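Local coordinates for protein TRAP dicarboxylate transporter-DctP subunit (Rhodobacter sphaeroides, PDB 4PE3) that probably binds a small solute, perhaps a carboxylate, in the periplasm and hands it to a TRAP-type membrane transporter, at residues Tyr77-Thr80 with Pro81-Ile84; Leu134-Glu137 with Leu138-Tyr142; Ser246-Lys249 with Gln250-Asp253; Gln267-Phe270 with Gln271-Ile275. All coordinates share one frame; numbering follows the deposited sequence. Where two conformers were deposited one is given.

Contact 1 of 4, residues Tyr77-Thr80 with Pro81-Ile84; sequences YKET and PDAI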
# COMPACT_ATOMS: atom_id res chain seq x y z
N TYR A 77 -1.03 11.28 14.01
CA TYR A 77 -0.69 10.11 13.18
C TYR A 77 0.79 10.00 12.75
O TYR A 77 1.26 8.89 12.46
CB TYR A 77 -1.61 10.05 11.95
CG TYR A 77 -1.31 11.08 10.88
CD1 TYR A 77 -1.69 12.40 11.02
CD2 TYR A 77 -0.64 10.71 9.73
CE1 TYR A 77 -1.41 13.33 10.04
CE2 TYR A 77 -0.36 11.63 8.74
CZ TYR A 77 -0.74 12.94 8.91
OH TYR A 77 -0.46 13.87 7.92
N LYS A 78 1.52 11.11 12.70
CA LYS A 78 2.92 11.07 12.33
C LYS A 78 3.82 10.83 13.52
O LYS A 78 5.03 10.62 13.36
CB LYS A 78 3.33 12.38 11.64
CG LYS A 78 2.75 12.54 10.25
CD LYS A 78 3.73 13.25 9.33
CE LYS A 78 3.18 13.41 7.93
NZ LYS A 78 3.87 14.52 7.22
N GLU A 79 3.25 10.83 14.72
CA GLU A 79 4.06 10.75 15.93
C GLU A 79 3.83 9.45 16.68
O GLU A 79 4.27 9.30 17.82
CB GLU A 79 3.78 11.94 16.85
CG GLU A 79 4.08 13.29 16.22
CD GLU A 79 5.37 13.31 15.41
OE1 GLU A 79 6.40 12.82 15.92
OE2 GLU A 79 5.35 13.81 14.27
N THR A 80 3.14 8.50 16.06
CA THR A 80 2.95 7.23 16.73
C THR A 80 4.28 6.53 17.09
O THR A 80 4.35 5.91 18.14
CB THR A 80 1.99 6.29 16.00
OG1 THR A 80 2.34 6.18 14.62
CG2 THR A 80 0.55 6.79 16.09
N PRO A 81 5.33 6.64 16.24
CA PRO A 81 6.56 5.96 16.65
C PRO A 81 7.10 6.48 17.98
O PRO A 81 7.49 5.70 18.84
CB PRO A 81 7.55 6.23 15.50
CG PRO A 81 6.67 6.50 14.30
CD PRO A 81 5.46 7.22 14.88
N ASP A 82 7.13 7.79 18.12
CA ASP A 82 7.55 8.42 19.36
C ASP A 82 6.71 7.93 20.56
O ASP A 82 7.24 7.57 21.63
CB ASP A 82 7.44 9.94 19.20
CG ASP A 82 8.37 10.49 18.12
OD1 ASP A 82 9.46 9.91 17.93
OD2 ASP A 82 8.04 11.50 17.45
N ALA A 83 5.40 7.91 20.37
CA ALA A 83 4.48 7.55 21.45
C ALA A 83 4.68 6.10 21.87
O ALA A 83 4.55 5.77 23.06
CB ALA A 83 3.05 7.77 21.00
N ILE A 84 4.97 5.25 20.91
CA ILE A 84 5.21 3.83 21.16
C ILE A 84 6.46 3.64 22.00
O ILE A 84 6.44 2.95 23.02
CB ILE A 84 5.34 3.05 19.83
CG1 ILE A 84 3.96 2.93 19.18
CG2 ILE A 84 5.90 1.66 20.08
CD1 ILE A 84 4.03 2.63 17.69

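Contact 2 of 4, residues Leu134-Glu137 with Leu138-Tyr142; sequences LMNE and LINPY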
# COMPACT_ATOMS: atom_id res chain seq x y z
N LEU A 134 14.31 -5.19 6.30
CA LEU A 134 14.43 -3.78 6.00
C LEU A 134 13.57 -2.96 6.97
O LEU A 134 14.02 -1.96 7.52
CB LEU A 134 14.02 -3.48 4.55
CG LEU A 134 14.89 -4.00 3.41
CD1 LEU A 134 14.18 -3.74 2.08
CD2 LEU A 134 16.22 -3.32 3.46
N MSE A 135 12.33 -3.40 7.18
CA MSE A 135 11.42 -2.65 8.07
C MSE A 135 11.99 -2.57 9.49
O MSE A 135 12.01 -1.51 10.11
CB MSE A 135 10.06 -3.29 8.12
CG MSE A 135 9.21 -2.98 6.89
SE MSE A 135 8.86 -1.06 6.57
CE MSE A 135 7.92 -0.71 8.23
N ASN A 136 12.53 -3.67 9.99
CA ASN A 136 13.16 -3.63 11.28
C ASN A 136 14.44 -2.81 11.32
O ASN A 136 14.70 -2.15 12.32
CB ASN A 136 13.37 -5.04 11.83
CG ASN A 136 12.08 -5.60 12.42
OD1 ASN A 136 11.48 -4.98 13.30
ND2 ASN A 136 11.65 -6.75 11.93
N GLU A 137 15.22 -2.81 10.24
CA GLU A 137 16.39 -1.95 10.19
C GLU A 137 15.96 -0.50 10.22
O GLU A 137 16.65 0.35 10.78
CB GLU A 137 17.22 -2.20 8.92
CG GLU A 137 18.56 -1.45 8.97
CD GLU A 137 19.49 -1.74 7.81
OE1 GLU A 137 19.15 -2.60 6.97
OE2 GLU A 137 20.57 -1.10 7.74
N LEU A 138 14.79 -0.21 9.63
CA LEU A 138 14.29 1.15 9.61
C LEU A 138 13.69 1.57 10.94
O LEU A 138 13.86 2.72 11.34
CB LEU A 138 13.23 1.31 8.51
CG LEU A 138 13.79 1.41 7.10
CD1 LEU A 138 12.67 1.34 6.07
CD2 LEU A 138 14.56 2.70 6.94
N ILE A 139 13.00 0.67 11.61
CA ILE A 139 12.23 1.10 12.78
C ILE A 139 12.74 0.65 14.14
O ILE A 139 12.36 1.25 15.14
CB ILE A 139 10.70 0.84 12.63
CG1 ILE A 139 10.32 -0.64 12.81
CG2 ILE A 139 10.22 1.33 11.27
CD1 ILE A 139 8.82 -0.91 12.78
N ASN A 140 13.64 -0.33 14.20
CA ASN A 140 14.32 -0.64 15.47
C ASN A 140 15.03 0.60 16.02
O ASN A 140 15.02 0.83 17.22
CB ASN A 140 15.32 -1.78 15.33
CG ASN A 140 14.69 -3.15 15.09
OD1 ASN A 140 15.41 -4.10 14.77
ND2 ASN A 140 13.37 -3.26 15.22
N PRO A 141 15.63 1.42 15.15
CA PRO A 141 16.28 2.64 15.68
C PRO A 141 15.32 3.63 16.33
O PRO A 141 15.77 4.56 17.03
CB PRO A 141 16.93 3.25 14.43
CG PRO A 141 17.22 2.08 13.56
CD PRO A 141 16.01 1.19 13.74
N TYR A 142 14.02 3.43 16.14
CA TYR A 142 12.98 4.23 16.79
C TYR A 142 12.33 3.50 17.95
O TYR A 142 11.38 4.02 18.53
CB TYR A 142 11.95 4.64 15.75
CG TYR A 142 12.55 5.58 14.76
CD1 TYR A 142 13.03 6.81 15.16
CD2 TYR A 142 12.69 5.23 13.44
CE1 TYR A 142 13.60 7.68 14.27
CE2 TYR A 142 13.26 6.08 12.54
CZ TYR A 142 13.71 7.30 12.95
OH TYR A 142 14.29 8.15 12.04

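Contact 3 of 4, residues Ser246-Lys249 with Gln250-Asp253; sequences SMNK and QKWD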
# COMPACT_ATOMS: atom_id res chain seq x y z
N SER A 246 3.19 -2.69 13.94
CA SER A 246 4.45 -2.60 14.68
C SER A 246 4.17 -2.23 16.13
O SER A 246 3.13 -1.62 16.43
CB SER A 246 5.34 -1.53 14.08
OG SER A 246 5.55 -1.79 12.70
N MSE A 247 5.09 -2.55 17.04
CA MSE A 247 4.86 -2.27 18.45
C MSE A 247 6.16 -1.96 19.15
O MSE A 247 7.26 -2.09 18.59
CB MSE A 247 4.15 -3.45 19.12
CG MSE A 247 4.99 -4.66 19.46
SE MSE A 247 4.02 -5.92 20.59
CE MSE A 247 4.05 -4.83 22.19
N ASN A 248 6.03 -1.56 20.40
CA ASN A 248 7.17 -1.23 21.22
C ASN A 248 8.12 -2.40 21.28
O ASN A 248 7.73 -3.50 21.62
CB ASN A 248 6.68 -0.90 22.63
CG ASN A 248 7.83 -0.56 23.57
OD1 ASN A 248 8.55 -1.44 24.05
ND2 ASN A 248 8.02 0.71 23.79
N LYS A 249 9.38 -2.19 20.93
CA LYS A 249 10.30 -3.31 20.80
C LYS A 249 10.71 -3.92 22.14
O LYS A 249 10.81 -5.13 22.26
CB LYS A 249 11.54 -2.88 20.05
CG LYS A 249 12.50 -4.06 19.81
CD LYS A 249 13.56 -3.71 18.85
CE LYS A 249 14.56 -4.80 18.80
NZ LYS A 249 13.96 -6.11 18.49
N GLN A 250 10.84 -3.09 23.18
CA GLN A 250 11.10 -3.61 24.52
C GLN A 250 9.99 -4.53 24.99
O GLN A 250 10.24 -5.60 25.54
CB GLN A 250 11.32 -2.46 25.51
CG GLN A 250 12.70 -1.85 25.37
CD GLN A 250 12.92 -0.65 26.27
OE1 GLN A 250 12.11 -0.36 27.15
NE2 GLN A 250 14.01 0.07 26.02
N LYS A 251 8.74 -4.15 24.73
CA LYS A 251 7.62 -4.98 25.17
C LYS A 251 7.55 -6.24 24.35
O LYS A 251 7.28 -7.31 24.88
CB LYS A 251 6.30 -4.20 25.14
CG LYS A 251 6.24 -3.09 26.18
CD LYS A 251 4.92 -2.32 26.15
CE LYS A 251 4.96 -1.18 27.17
NZ LYS A 251 5.14 -1.67 28.55
N TRP A 252 7.81 -6.12 23.06
CA TRP A 252 7.86 -7.27 22.17
C TRP A 252 8.93 -8.26 22.65
O TRP A 252 8.67 -9.45 22.81
CB TRP A 252 8.17 -6.81 20.74
CG TRP A 252 8.49 -7.92 19.77
CD1 TRP A 252 9.73 -8.35 19.38
CD2 TRP A 252 7.54 -8.74 19.08
NE1 TRP A 252 9.61 -9.39 18.48
CE2 TRP A 252 8.27 -9.63 18.28
CE3 TRP A 252 6.15 -8.79 19.06
CZ2 TRP A 252 7.66 -10.59 17.48
CZ3 TRP A 252 5.54 -9.73 18.25
CH2 TRP A 252 6.29 -10.61 17.48
N ASP A 253 10.12 -7.74 22.89
CA ASP A 253 11.25 -8.59 23.30
C ASP A 253 11.06 -9.30 24.65
O ASP A 253 11.74 -10.28 24.92
CB ASP A 253 12.53 -7.76 23.34
CG ASP A 253 13.10 -7.44 21.94
OD1 ASP A 253 12.72 -8.07 20.92
OD2 ASP A 253 13.97 -6.54 21.89
O HOH W 1 8.90 -0.20 27.28

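Contact 4 of 4, residues Gln267-Phe270 with Gln271-Ile275; sequences QKIF and QQTQI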
# COMPACT_ATOMS: atom_id res chain seq x y z
N GLN A 267 -1.59 -11.41 13.20
CA GLN A 267 -1.35 -10.37 12.20
C GLN A 267 -1.52 -10.92 10.80
O GLN A 267 -2.10 -10.25 9.94
CB GLN A 267 0.06 -9.77 12.40
CG GLN A 267 0.28 -8.45 11.66
CD GLN A 267 0.47 -8.63 10.16
OE1 GLN A 267 1.04 -9.61 9.71
NE2 GLN A 267 -0.04 -7.68 9.40
N LYS A 268 -1.00 -12.12 10.56
CA LYS A 268 -1.10 -12.77 9.26
C LYS A 268 -2.57 -13.03 8.93
O LYS A 268 -3.01 -12.87 7.78
CB LYS A 268 -0.33 -14.09 9.27
CG LYS A 268 -0.33 -14.84 7.96
CD LYS A 268 0.43 -14.07 6.89
CE LYS A 268 0.46 -14.83 5.59
NZ LYS A 268 1.14 -14.05 4.54
N ILE A 269 -3.35 -13.42 9.93
CA ILE A 269 -4.78 -13.66 9.71
C ILE A 269 -5.48 -12.35 9.35
O ILE A 269 -6.28 -12.31 8.41
CB ILE A 269 -5.44 -14.31 10.93
CG1 ILE A 269 -4.92 -15.74 11.11
CG2 ILE A 269 -6.96 -14.32 10.78
CD1 ILE A 269 -5.23 -16.31 12.50
N PHE A 270 -5.19 -11.28 10.08
CA PHE A 270 -5.73 -9.97 9.75
C PHE A 270 -5.35 -9.59 8.30
O PHE A 270 -6.20 -9.19 7.51
CB PHE A 270 -5.23 -8.92 10.76
CG PHE A 270 -5.14 -7.52 10.21
CD1 PHE A 270 -6.26 -6.86 9.72
CD2 PHE A 270 -3.92 -6.87 10.17
CE1 PHE A 270 -6.15 -5.59 9.22
CE2 PHE A 270 -3.81 -5.60 9.66
CZ PHE A 270 -4.92 -4.95 9.17
N GLN A 271 -4.06 -9.75 7.98
CA GLN A 271 -3.57 -9.39 6.66
C GLN A 271 -4.36 -10.12 5.58
O GLN A 271 -4.81 -9.51 4.60
CB GLN A 271 -2.08 -9.74 6.59
CG GLN A 271 -1.46 -9.66 5.21
CD GLN A 271 -0.28 -10.57 5.10
OE1 GLN A 271 -0.39 -11.67 4.57
NE2 GLN A 271 0.84 -10.16 5.66
N GLN A 272 -4.52 -11.43 5.73
CA GLN A 272 -5.19 -12.23 4.71
C GLN A 272 -6.68 -11.93 4.62
O GLN A 272 -7.26 -11.90 3.53
CB GLN A 272 -4.94 -13.72 4.98
CG GLN A 272 -3.48 -14.12 4.74
CD GLN A 272 -3.13 -14.03 3.27
OE1 GLN A 272 -3.78 -14.65 2.43
NE2 GLN A 272 -2.12 -13.21 2.93
N THR A 273 -7.32 -11.71 5.76
CA THR A 273 -8.74 -11.38 5.77
C THR A 273 -8.96 -10.05 5.06
O THR A 273 -9.93 -9.90 4.30
CB THR A 273 -9.28 -11.29 7.21
OG1 THR A 273 -9.07 -12.55 7.86
CG2 THR A 273 -10.76 -10.91 7.24
N GLN A 274 -8.09 -9.08 5.31
CA GLN A 274 -8.17 -7.79 4.66
C GLN A 274 -7.97 -7.93 3.14
O GLN A 274 -8.78 -7.44 2.36
CB GLN A 274 -7.15 -6.81 5.24
CG GLN A 274 -7.11 -5.47 4.53
CD GLN A 274 -6.40 -4.41 5.34
OE1 GLN A 274 -5.29 -4.62 5.79
NE2 GLN A 274 -7.05 -3.26 5.53
N ILE A 275 -6.93 -8.63 2.71
CA ILE A 275 -6.69 -8.77 1.28
C ILE A 275 -7.84 -9.48 0.60
O ILE A 275 -8.25 -9.08 -0.48
CB ILE A 275 -5.34 -9.45 1.03
CG1 ILE A 275 -4.25 -8.39 1.27
CG2 ILE A 275 -5.26 -10.04 -0.38
CD1 ILE A 275 -3.07 -8.92 1.93

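Contact 1 of 4, residues Tyr77-Thr80 with Pro81-Ile84
Thr80 and Pro81 form the tight part of this local turn, where the chain enters helix 80-86. The Thr80 hydroxyl is turned into the narrow position between its own backbone N and carbonyl carbon (chi1 50°), which sets OG1 beside the N-CD edge of the proline ring, 3.3 Å from Pro81 CD. The same hydroxyl is hydrogen-bonded to ND1 of His92, so one polar atom is fixed by strand 91-95 and leans on the ring beside it; Pro81 itself packs on His92, Phe99 and Arg102. One turn on, the amide N of Ile84 bonds to Thr80 O at 2.9 Å. The Ile84 side chain folds back on that carbonyl too, with CG1 3.2 Å and CD1 3.3 Å from Thr80 O. Beside this bond, Ala83 N donates to Glu79 O at 3.1 Å.

The other side of the turn is looser and turned to solvent, with Asp82 exposed and Glu79 partly so. These two side chains run alongside each other and point the same way, their carboxylate planes 27° apart. Glu79 was modelled in two conformers, so the very short approach of its OE1 to Asp82 OD2 is doubtful. Arg102 offers Asp82 a weak, long ion pair.

With Glu79 at the N-cap and a proline in the first turn, where its missing N-H costs no helix bond, this is a classic helix start. Here it opens the helical arm of the beta-alpha-beta crossover between the parallel strands 65-69 and 91-95.

Contact 2 of 4, residues Leu134-Glu137 with Leu138-Tyr142
Asn136 OD1 is gripped from two directions: Asn140 ND2 reaches it from one turn ahead in a weak bond of 3.2 Å, bent to 133° at the hydrogen, and the backbone N of Phe146 donates to it from strand 144-150. The two amides cross at a slant, their planes 32° apart. Asn140 carries CG anti to its carbonyl carbon (chi1 -69°), which folds the side chain back over the helix, with CG 2.9 Å from Asn136 O. Its ND2 has a stronger partner in Leu144 O. A leucine at Asn140 would probably leave Leu144 O without this donor and Asn136 OD1 without its second grip, so that the helix end would be less firmly tied to the strand that follows.

Main-chain bonds of 2.8 Å run from Leu138 N to Leu134 O and from Asn140 N to Asn136 O. The pattern breaks at Pro141, which has no N-H to give: its CD lies 3.1 Å from Glu137 O where a helical donor would otherwise sit. Helix 131-139 winds down into a short 3-10 turn, closed by Tyr142 N on Ile139 O at 2.9 Å, before the chain enters strand 144-150 at an edge of the five-stranded sheet.

The apolar side of the helix faces the sheet and helix 104-110. The selenomethionine Met135 brings its CE within 4.3 Å of Ile139 CG2, and both side chains rest on Phe146, while Leu138 packs on Phe106. On the outer flank the Glu137 carboxylate makes a salt bridge with Lys328 of helix 324-339.

Contact 3 of 4, residues Ser246-Lys249 with Gln250-Asp253
Asn248 OD1 accepts from Lys251 N at 2.8 Å, the capping bond of an Asn N-cap where strand 243-248 gives way at once to helix 249-253. The amide N lies in the plane of the side-chain carbonyl. With CG anti to the backbone N (chi1 179°), the side chain swings forward beneath the first turn, and Lys251 CG passes 3.5 Å from OD1. The first helical bond, Trp252 N to Asn248 O, is 3.0 Å long, so this residue holds the turn through both its main chain and its side chain.

Further out, Asn248 ND2 is anchored on Ile84 O, which probably helps to fix the rotation of the capping amide. An alanine at Asn248 would probably leave Lys251 N uncapped and Ile84 O without this donor. A water bridges to Gln250 OE1, its bond to Asn248 OD1 being weak.

On another side of the turn, Lys249 NZ faces both oxygens of the Asp253 carboxylate in a salt bridge whose two bonds are weak, 3.4 Å to OD1, and finds a better partner in Gln145 OE1. Towards the sheet, the selenomethionine Met247 makes a Met-aromatic contact: its SE approaches the edge of the Trp252 ring, 3.9 Å from CE3.

Contact 4 of 4, residues Gln267-Phe270 with Gln271-Ile275
This is a turn-to-turn contact within helix 257-291, the long helix of the kind that runs across both domains in TRAP solute-binding proteins, and Lys268 and Gln271 carry its polar side. Lys268 NZ gives a 2.8 Å bond to Gln271 OE1. The lysine chain starts anti to the backbone N and then bends at chi2 (66°), which brings the ammonium round to the glutamine three residues on. From the next position Gln272 NE2 bonds to the same oxygen at 2.8 Å. The two donors lie in the carbonyl plane and each takes a different lone pair, so the amide is held against rotation. Glu127 of helix 119-128 completes the group, pairing with the ammonium and with Gln271 NE2, which also reaches Val149 O.

Phe270 and Gln274 run side by side toward helix 44-59 and strand 144-150. Phe270 CZ approaches Gln274 OE1 at 3.4 Å, with ring and amide planes 46° apart, while the amide NE2 is fixed by Asn45 OD1.

On a third side, Ile269 O takes two bonds from Thr273, both 2.9 Å long: the backbone N comes from one face of the carbonyl plane and OG1 from the opposite one, 39° out of that plane.

Overall arrangement
Followed from the N terminus, the four contacts come strictly in series: each closes a single local turn, and none nests in or crosses another. Contact 1 starts helix 80-86, contact 2 lies at the C-terminal part of helix 131-139, and contact 3 turns strand 243-248 into helix 249-253. These three cluster at the five-stranded sheet. Contact 3 is joined to contact 1 through the Asn248 amide and by packing of Ile84 CG2 on the Met247 main chain, and to contact 2 where Ile139 CD1 packs on Ser246 OG. Contacts 1 and 2 come near without touching. Contact 4 lies further along, on helix 257-291; strands 144-150 and 243-248, which Gln267 and Phe270 touch, link it to the rest.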